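Local structure of uncharacterized protein (Chondromyces crocatus, 6I86) at residues F20-S24 with I88-S92; G60-V64 with Y140-G145; R65-R69 with V109-P113. The protein is of unknown function but is encoded in the gene cluster for crocagin, a ribosomally made and modified peptide, and probably takes part in its biosynthesis. One frame throughout, in Å; residues are numbered along the deposited sequence.

Interaction 1. Residues F20-S24 with I88-S92; sequences FFDAS and IVLPS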
loop_
_atom_site.group_PDB
_atom_site.type_symbol
_atom_site.label_atom_id
_atom_site.label_comp_id
_atom_site.label_asym_id
_atom_site.label_seq_id
_atom_site.Cartn_x
_atom_site.Cartn_y
_atom_site.Cartn_z
ATOM N N PHE A 20 -0.315 -2.668 3.669
ATOM C CA PHE A 20 1.108 -2.750 3.368
ATOM C C PHE A 20 1.873 -2.993 4.659
ATOM O O PHE A 20 1.607 -2.341 5.669
ATOM C CB PHE A 20 1.623 -1.462 2.718
ATOM C CG PHE A 20 1.330 -1.354 1.252
ATOM C CD1 PHE A 20 0.203 -1.938 0.704
ATOM C CD2 PHE A 20 2.191 -0.667 0.421
ATOM C CE1 PHE A 20 -0.058 -1.834 -0.645
ATOM C CE2 PHE A 20 1.933 -0.563 -0.924
ATOM C CZ PHE A 20 0.807 -1.146 -1.461
ATOM N N PHE A 21 2.835 -3.914 4.622
ATOM C CA PHE A 21 3.549 -4.272 5.841
ATOM C C PHE A 21 4.815 -5.039 5.491
ATOM O O PHE A 21 4.979 -5.532 4.370
ATOM C CB PHE A 21 2.670 -5.108 6.780
ATOM C CG PHE A 21 1.885 -6.181 6.076
ATOM C CD1 PHE A 21 2.413 -7.453 5.909
ATOM C CD2 PHE A 21 0.620 -5.915 5.572
ATOM C CE1 PHE A 21 1.686 -8.439 5.260
ATOM C CE2 PHE A 21 -0.104 -6.896 4.913
ATOM C CZ PHE A 21 0.429 -8.159 4.759
ATOM N N ASP A 22 5.705 -5.134 6.476
ATOM C CA ASP A 22 6.892 -5.962 6.335
ATOM C C ASP A 22 6.493 -7.430 6.294
ATOM O O ASP A 22 5.534 -7.847 6.948
ATOM C CB ASP A 22 7.859 -5.704 7.490
ATOM C CG ASP A 22 9.222 -6.327 7.262
ATOM O OD1 ASP A 22 9.363 -7.546 7.483
ATOM O OD2 ASP A 22 10.154 -5.598 6.862
ATOM N N ALA A 23 7.240 -8.216 5.516
ATOM C CA ALA A 23 6.902 -9.626 5.349
ATOM C C ALA A 23 6.957 -10.381 6.670
ATOM O O ALA A 23 6.276 -11.400 6.830
ATOM C CB ALA A 23 7.842 -10.269 4.331
ATOM N N SER A 24 7.755 -9.905 7.622
ATOM C CA SER A 24 7.886 -10.535 8.929
ATOM C C SER A 24 6.798 -10.109 9.906
ATOM O O SER A 24 6.755 -10.631 11.025
ATOM C CB SER A 24 9.263 -10.225 9.525
ATOM O OG SER A 24 9.385 -8.847 9.833
ATOM N N ILE A 88 6.265 3.822 8.332
ATOM C CA ILE A 88 6.249 2.368 8.419
ATOM C C ILE A 88 7.623 1.894 8.871
ATOM O O ILE A 88 8.652 2.461 8.490
ATOM C CB ILE A 88 5.832 1.717 7.081
ATOM C CG1 ILE A 88 5.398 0.270 7.314
ATOM C CG2 ILE A 88 6.963 1.776 6.055
ATOM C CD1 ILE A 88 4.821 -0.396 6.091
ATOM N N VAL A 89 7.624 0.860 9.710
ATOM C CA VAL A 89 8.841 0.181 10.139
ATOM C C VAL A 89 8.932 -1.136 9.385
ATOM O O VAL A 89 7.971 -1.915 9.360
ATOM C CB VAL A 89 8.846 -0.055 11.659
ATOM C CG1 VAL A 89 10.110 -0.792 12.081
ATOM C CG2 VAL A 89 8.724 1.264 12.400
ATOM N N LEU A 90 10.085 -1.386 8.765
ATOM C CA LEU A 90 10.310 -2.582 7.955
ATOM C C LEU A 90 11.530 -3.312 8.497
ATOM O O LEU A 90 12.662 -3.074 8.043
ATOM C CB LEU A 90 10.488 -2.217 6.484
ATOM C CG LEU A 90 9.290 -1.529 5.824
ATOM C CD1 LEU A 90 9.662 -0.996 4.449
ATOM C CD2 LEU A 90 8.100 -2.474 5.730
ATOM N N PRO A 91 11.349 -4.214 9.464
ATOM C CA PRO A 91 12.512 -4.878 10.078
ATOM C C PRO A 91 13.322 -5.726 9.111
ATOM O O PRO A 91 14.534 -5.878 9.309
ATOM C CB PRO A 91 11.878 -5.733 11.185
ATOM C CG PRO A 91 10.554 -5.087 11.457
ATOM C CD PRO A 91 10.088 -4.552 10.144
ATOM N N SER A 92 12.698 -6.286 8.074
ATOM C CA SER A 92 13.412 -7.062 7.069
ATOM C C SER A 92 13.586 -6.323 5.751
ATOM O O SER A 92 14.367 -6.775 4.906
ATOM C CB SER A 92 12.690 -8.394 6.805
ATOM O OG SER A 92 11.510 -8.194 6.047
HETATM O O HOH W 1 5.928 -3.797 9.258
#
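The carboxylate of Asp22 is the flat group that joins the two segments, and Pro91 CD lies over one of its faces, 3.5 Å from Asp22 CG. Ser24 OG rises over the same face and binds Asp22 OD1 from well above the plane. Donors gather round the rim. Ser92 OG gives a 2.7 Å hydrogen bond to Asp22 OD1 on its syn side, slightly toward the opposite face, while Ser92 N reaches Asp22 OD2, also syn, at 2.9 Å but tilted 35° out of the plane toward the Pro91 face. On the anti side of OD1, and closer to the plane, comes Ser24 N, 2.9 Å from Asp22 OD1, which closes an Asx turn at the end of strand 17-22. OD1 therefore accepts from three donors, two within its own turn and one from across the contact, an arrangement that leaves the buried group little freedom to rotate. With CG anti to the backbone N (chi1 -169°), the carboxylate is carried over to residues 90-92, and Leu90 CD2 packs 3.7 Å from Asp22 CB. Ser92 OG also accepts from Arg94 N.

Farther back the strand segments 20-22 and 88-90, 35° from parallel, are linked by a water that accepts from Asp22 N and donates to Val89 O, 2.8 Å away. Ile88 CD1 packs 3.8 Å from Phe20 O.

The contact joins two sheets. Strand 17-22 runs between strands 51-55 and 94-99 of the antiparallel sheet, where Phe20 packs on Leu54 and Ala97 and Phe21 on Leu51 and Val96; strand 82-90 is an edge strand of the mixed sheet, with strand 115-123 beside it and Ile88 hydrogen-bonded to Tyr117 through the backbone.

Interaction 2. Residues G60-V64 with Y140-G145; sequences GYFKV and YPADEG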
loop_
_atom_site.group_PDB
_atom_site.type_symbol
_atom_site.label_atom_id
_atom_site.label_comp_id
_atom_site.label_asym_id
_atom_site.label_seq_id
_atom_site.Cartn_x
_atom_site.Cartn_y
_atom_site.Cartn_z
ATOM N N GLY A 60 -13.257 -3.016 -6.196
ATOM C CA GLY A 60 -12.763 -2.885 -7.549
ATOM C C GLY A 60 -11.379 -3.483 -7.665
ATOM O O GLY A 60 -10.904 -4.180 -6.767
ATOM N N TYR A 61 -10.741 -3.211 -8.799
ATOM C CA TYR A 61 -9.344 -3.555 -9.026
ATOM C C TYR A 61 -8.551 -2.264 -9.128
ATOM O O TYR A 61 -8.945 -1.349 -9.857
ATOM C CB TYR A 61 -9.168 -4.377 -10.304
ATOM C CG TYR A 61 -9.407 -5.859 -10.140
ATOM C CD1 TYR A 61 -10.685 -6.390 -10.227
ATOM C CD2 TYR A 61 -8.349 -6.729 -9.912
ATOM C CE1 TYR A 61 -10.907 -7.747 -10.087
ATOM C CE2 TYR A 61 -8.561 -8.089 -9.770
ATOM C CZ TYR A 61 -9.841 -8.592 -9.858
ATOM O OH TYR A 61 -10.058 -9.946 -9.717
ATOM N N PHE A 62 -7.437 -2.189 -8.408
ATOM C CA PHE A 62 -6.728 -0.930 -8.249
ATOM C C PHE A 62 -5.239 -1.110 -8.490
ATOM O O PHE A 62 -4.640 -2.099 -8.057
ATOM C CB PHE A 62 -6.982 -0.349 -6.857
ATOM C CG PHE A 62 -8.436 -0.303 -6.493
ATOM C CD1 PHE A 62 -9.284 0.615 -7.099
ATOM C CD2 PHE A 62 -8.968 -1.199 -5.580
ATOM C CE1 PHE A 62 -10.634 0.654 -6.783
ATOM C CE2 PHE A 62 -10.320 -1.165 -5.257
ATOM C CZ PHE A 62 -11.153 -0.237 -5.859
ATOM N N LYS A 63 -4.656 -0.138 -9.182
ATOM C CA LYS A 63 -3.233 -0.119 -9.487
ATOM C C LYS A 63 -2.545 0.817 -8.501
ATOM O O LYS A 63 -2.877 2.006 -8.431
ATOM C CB LYS A 63 -2.997 0.335 -10.927
ATOM C CG LYS A 63 -1.536 0.522 -11.303
ATOM C CD LYS A 63 -1.391 1.003 -12.745
ATOM C CE LYS A 63 -1.834 -0.060 -13.740
ATOM N NZ LYS A 63 -1.741 0.419 -15.150
ATOM N N VAL A 64 -1.597 0.281 -7.736
ATOM C CA VAL A 64 -0.878 1.040 -6.722
ATOM C C VAL A 64 0.598 1.030 -7.084
ATOM O O VAL A 64 1.216 -0.038 -7.172
ATOM C CB VAL A 64 -1.097 0.470 -5.312
ATOM C CG1 VAL A 64 -0.401 1.340 -4.271
ATOM C CG2 VAL A 64 -2.583 0.353 -5.011
ATOM N N TYR A 140 -7.515 -4.596 -16.318
ATOM C CA TYR A 140 -7.234 -3.226 -15.922
ATOM C C TYR A 140 -6.517 -2.530 -17.072
ATOM O O TYR A 140 -5.444 -2.995 -17.492
ATOM C CB TYR A 140 -6.384 -3.190 -14.651
ATOM C CG TYR A 140 -6.261 -1.822 -13.997
ATOM C CD1 TYR A 140 -5.482 -0.819 -14.562
ATOM C CD2 TYR A 140 -6.914 -1.543 -12.803
ATOM C CE1 TYR A 140 -5.366 0.427 -13.963
ATOM C CE2 TYR A 140 -6.803 -0.302 -12.195
ATOM C CZ TYR A 140 -6.027 0.679 -12.780
ATOM O OH TYR A 140 -5.908 1.915 -12.185
ATOM N N PRO A 141 -7.070 -1.449 -17.618
ATOM C CA PRO A 141 -6.465 -0.817 -18.798
ATOM C C PRO A 141 -5.035 -0.375 -18.525
ATOM O O PRO A 141 -4.746 0.273 -17.516
ATOM C CB PRO A 141 -7.387 0.378 -19.068
ATOM C CG PRO A 141 -8.692 0.001 -18.433
ATOM C CD PRO A 141 -8.321 -0.788 -17.212
ATOM N N ALA A 142 -4.138 -0.726 -19.450
ATOM C CA ALA A 142 -2.715 -0.472 -19.253
ATOM C C ALA A 142 -2.407 1.014 -19.124
ATOM O O ALA A 142 -1.490 1.394 -18.387
ATOM C CB ALA A 142 -1.916 -1.076 -20.407
ATOM N N ASP A 143 -3.149 1.867 -19.824
ATOM C CA ASP A 143 -2.873 3.295 -19.837
ATOM C C ASP A 143 -3.642 4.062 -18.767
ATOM O O ASP A 143 -3.678 5.296 -18.815
ATOM C CB ASP A 143 -3.186 3.878 -21.217
ATOM C CG ASP A 143 -4.628 3.661 -21.625
ATOM O OD1 ASP A 143 -5.335 2.892 -20.941
ATOM O OD2 ASP A 143 -5.058 4.264 -22.631
ATOM N N GLU A 144 -4.255 3.370 -17.814
ATOM C CA GLU A 144 -4.975 4.013 -16.725
ATOM C C GLU A 144 -4.249 3.775 -15.409
ATOM O O GLU A 144 -3.335 2.952 -15.309
ATOM C CB GLU A 144 -6.421 3.511 -16.649
ATOM C CG GLU A 144 -7.277 3.981 -17.815
ATOM C CD GLU A 144 -8.681 3.415 -17.776
ATOM O OE1 GLU A 144 -9.120 2.982 -16.689
ATOM O OE2 GLU A 144 -9.345 3.407 -18.833
ATOM N N GLY A 145 -4.667 4.523 -14.393
ATOM C CA GLY A 145 -4.013 4.487 -13.110
ATOM C C GLY A 145 -2.657 5.165 -13.149
ATOM O O GLY A 145 -2.269 5.760 -14.159
#
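Lys63 lays its aliphatic chain obliquely across the Tyr140 ring: Lys63 CB is 3.6 Å from Tyr140 CZ, and Lys63 CE is 3.6 Å from Tyr140 CE1. The lysine chain is extended except for a bend at chi3 (-67°), which brings the ammonium past the ring to the backbone beyond. There Lys63 NZ donates to Glu144 O at 3.0 Å, with a C=O...N angle of 164°. The acceptor belongs to a type I beta turn, Pro141 to Glu144, closed by Glu144 N to Pro141 O; the lysine thus ties strand 60-69 to the loop before strand 148-154. At the following Gly145, phi is positive (72°), and a CB there would collide with Tyr140 OH. Tyr61 O comes to the ring's edge, 3.3 Å from Tyr140 CE2, and has no hydrogen-bonding partner in the model although it is buried. Tyr140 OH is hydrogen-bonded to Asp147 OD2, which also accepts from Lys63 N. Replacing Tyr140 with an alanine would probably open a gap beside the Lys63 chain and cost Asp147 one of its donors. His131 meets the Tyr140 ring, their planes about 35° apart, and its NE2 is hydrogen-bonded to Glu144 OE1.

Interaction 3. Residues R65-R69 with V109-P113; sequences RCILR and VLTVP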
loop_
_atom_site.group_PDB
_atom_site.type_symbol
_atom_site.label_atom_id
_atom_site.label_comp_id
_atom_site.label_asym_id
_atom_site.label_seq_id
_atom_site.Cartn_x
_atom_site.Cartn_y
_atom_site.Cartn_z
ATOM N N ARG A 65 1.158 2.216 -7.301
ATOM C CA ARG A 65 2.587 2.365 -7.534
ATOM C C ARG A 65 3.277 2.664 -6.212
ATOM O O ARG A 65 2.834 3.534 -5.455
ATOM C CB ARG A 65 2.859 3.485 -8.538
ATOM C CG ARG A 65 4.336 3.750 -8.777
ATOM C CD ARG A 65 4.537 4.830 -9.828
ATOM N NE ARG A 65 3.893 4.487 -11.094
ATOM C CZ ARG A 65 3.473 5.382 -11.982
ATOM N NH1 ARG A 65 3.631 6.676 -11.744
ATOM N NH2 ARG A 65 2.897 4.984 -13.107
ATOM N N CYS A 66 4.336 1.915 -5.914
ATOM C CA CYS A 66 5.127 2.117 -4.709
ATOM C C CYS A 66 6.530 2.551 -5.103
ATOM O O CYS A 66 7.148 1.944 -5.984
ATOM C CB CYS A 66 5.186 0.848 -3.862
ATOM S SG CYS A 66 5.944 1.086 -2.238
ATOM N N ILE A 67 7.027 3.599 -4.453
ATOM C CA ILE A 67 8.313 4.195 -4.783
ATOM C C ILE A 67 9.137 4.334 -3.512
ATOM O O ILE A 67 8.659 4.883 -2.513
ATOM C CB ILE A 67 8.141 5.572 -5.455
ATOM C CG1 ILE A 67 7.302 5.452 -6.728
ATOM C CG2 ILE A 67 9.495 6.205 -5.745
ATOM C CD1 ILE A 67 6.783 6.776 -7.231
ATOM N N LEU A 68 10.367 3.831 -3.551
ATOM C CA LEU A 68 11.385 4.229 -2.591
ATOM C C LEU A 68 12.107 5.435 -3.177
ATOM O O LEU A 68 12.654 5.359 -4.285
ATOM C CB LEU A 68 12.365 3.093 -2.308
ATOM C CG LEU A 68 13.569 3.490 -1.449
ATOM C CD1 LEU A 68 13.149 3.769 -0.012
ATOM C CD2 LEU A 68 14.651 2.422 -1.497
ATOM N N ARG A 69 12.078 6.550 -2.455
ATOM C CA ARG A 69 12.633 7.804 -2.935
ATOM C C ARG A 69 13.638 8.318 -1.912
ATOM O O ARG A 69 13.566 7.992 -0.724
ATOM C CB ARG A 69 11.521 8.838 -3.186
ATOM C CG ARG A 69 11.866 9.898 -4.229
ATOM C CD ARG A 69 10.726 10.898 -4.414
ATOM N NE ARG A 69 9.640 10.398 -5.261
ATOM C CZ ARG A 69 9.723 10.225 -6.578
ATOM N NH1 ARG A 69 10.842 10.519 -7.227
ATOM N NH2 ARG A 69 8.675 9.767 -7.251
ATOM N N VAL A 109 5.923 -6.296 -2.941
ATOM C CA VAL A 109 5.892 -4.951 -3.505
ATOM C C VAL A 109 7.297 -4.467 -3.838
ATOM O O VAL A 109 7.632 -4.244 -5.005
ATOM C CB VAL A 109 5.178 -3.970 -2.550
ATOM C CG1 VAL A 109 5.172 -2.592 -3.149
ATOM C CG2 VAL A 109 3.764 -4.444 -2.242
ATOM N N LEU A 110 8.135 -4.298 -2.819
ATOM C CA LEU A 110 9.513 -3.875 -2.982
ATOM C C LEU A 110 10.333 -4.464 -1.845
ATOM O O LEU A 110 9.813 -4.725 -0.758
ATOM C CB LEU A 110 9.642 -2.342 -2.983
ATOM C CG LEU A 110 9.248 -1.536 -4.223
ATOM C CD1 LEU A 110 9.372 -0.040 -3.953
ATOM C CD2 LEU A 110 10.104 -1.935 -5.414
ATOM N N THR A 111 11.617 -4.679 -2.105
ATOM C CA THR A 111 12.583 -4.980 -1.056
ATOM C C THR A 111 13.504 -3.778 -0.912
ATOM O O THR A 111 14.235 -3.434 -1.847
ATOM C CB THR A 111 13.386 -6.244 -1.363
ATOM O OG1 THR A 111 12.512 -7.381 -1.321
ATOM C CG2 THR A 111 14.493 -6.427 -0.333
ATOM N N VAL A 112 13.455 -3.137 0.249
ATOM C CA VAL A 112 14.212 -1.917 0.510
ATOM C C VAL A 112 15.163 -2.208 1.666
ATOM O O VAL A 112 15.049 -3.274 2.290
ATOM C CB VAL A 112 13.269 -0.745 0.823
ATOM C CG1 VAL A 112 12.380 -0.447 -0.378
ATOM C CG2 VAL A 112 12.435 -1.056 2.056
ATOM N N PRO A 113 16.120 -1.335 1.975
ATOM C CA PRO A 113 16.940 -1.540 3.175
ATOM C C PRO A 113 16.075 -1.570 4.421
ATOM O O PRO A 113 15.107 -0.802 4.536
ATOM C CB PRO A 113 17.875 -0.322 3.176
ATOM C CG PRO A 113 17.978 0.059 1.746
ATOM C CD PRO A 113 16.617 -0.205 1.166
#
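Pro113, whose CD lies 4.2 Å from Leu68 CD2, has its carbonyl O hydrogen-bonded to the hydroxyl of Tyr117, a residue of strand 115-123 that also touches Leu68 and Val112; this is a polar tie at the margin of a contact otherwise made by apolar side chains. The arrangement is sheet-on-sheet packing, as in a beta sandwich: strand 60-69 belongs to the mixed sheet and strand 107-111 is an edge strand of the antiparallel sheet. The axes of segments 65-69 and 109-111 come within 7.8 Å at an angle of 21°, and the two meet through side chains rather than backbone bonds. A classic beta bulge shapes the second partner. Val109 and Leu110 both face Leu95 on the adjoining strand 94-99, and the bulge lets these two consecutive residues point toward strand 60-69.

At the bulge, Val109 CG1 lies 3.5 Å from Cys66 CB. Farther along, Leu68 and Val112 meet branch to branch. With CG anti to the backbone N (chi1 172°), Leu68 directs its CD2 at Val112 CG1, 3.8 Å away, and this same valine methyl, CG1, also lies 4.0 Å from Leu68 CB, so the valine branch rests alongside the leucine stem as well as its end.

Between the two pairs stands Leu110, which also touches Ala8 of strand 4-14. Its chi1 of -77° sets CG anti to the carbonyl carbon, and its CD1 methyl ends over the strand 60-69 backbone, 3.6 Å from Cys66 O and 4.0 Å from Leu68 N.

In the fold
Interactions 1 and 3 both bridge the mixed and the antiparallel sheets, with centres about 11 Å apart, and they touch where Leu90 CD1 meets Val112 CG2 at 3.7 Å. Interaction 2 lies on the opposite side of the chain's centre from interaction 1, their centres about 25 Å apart, and about 19 Å from interaction 3, yet Phe20 CZ still packs on Val64 CG1 at 3.9 Å. Strand 60-69 serves interactions 2 and 3 in succession: its first half holds the 140-145 loop, its second half the other sheet. Along the chain, 20-24 comes first, then 60-69, 88-92, 109-113 and 140-145. The segments of interaction 1 thus alternate with those of the others, tying sequence-distant strands into one compact domain.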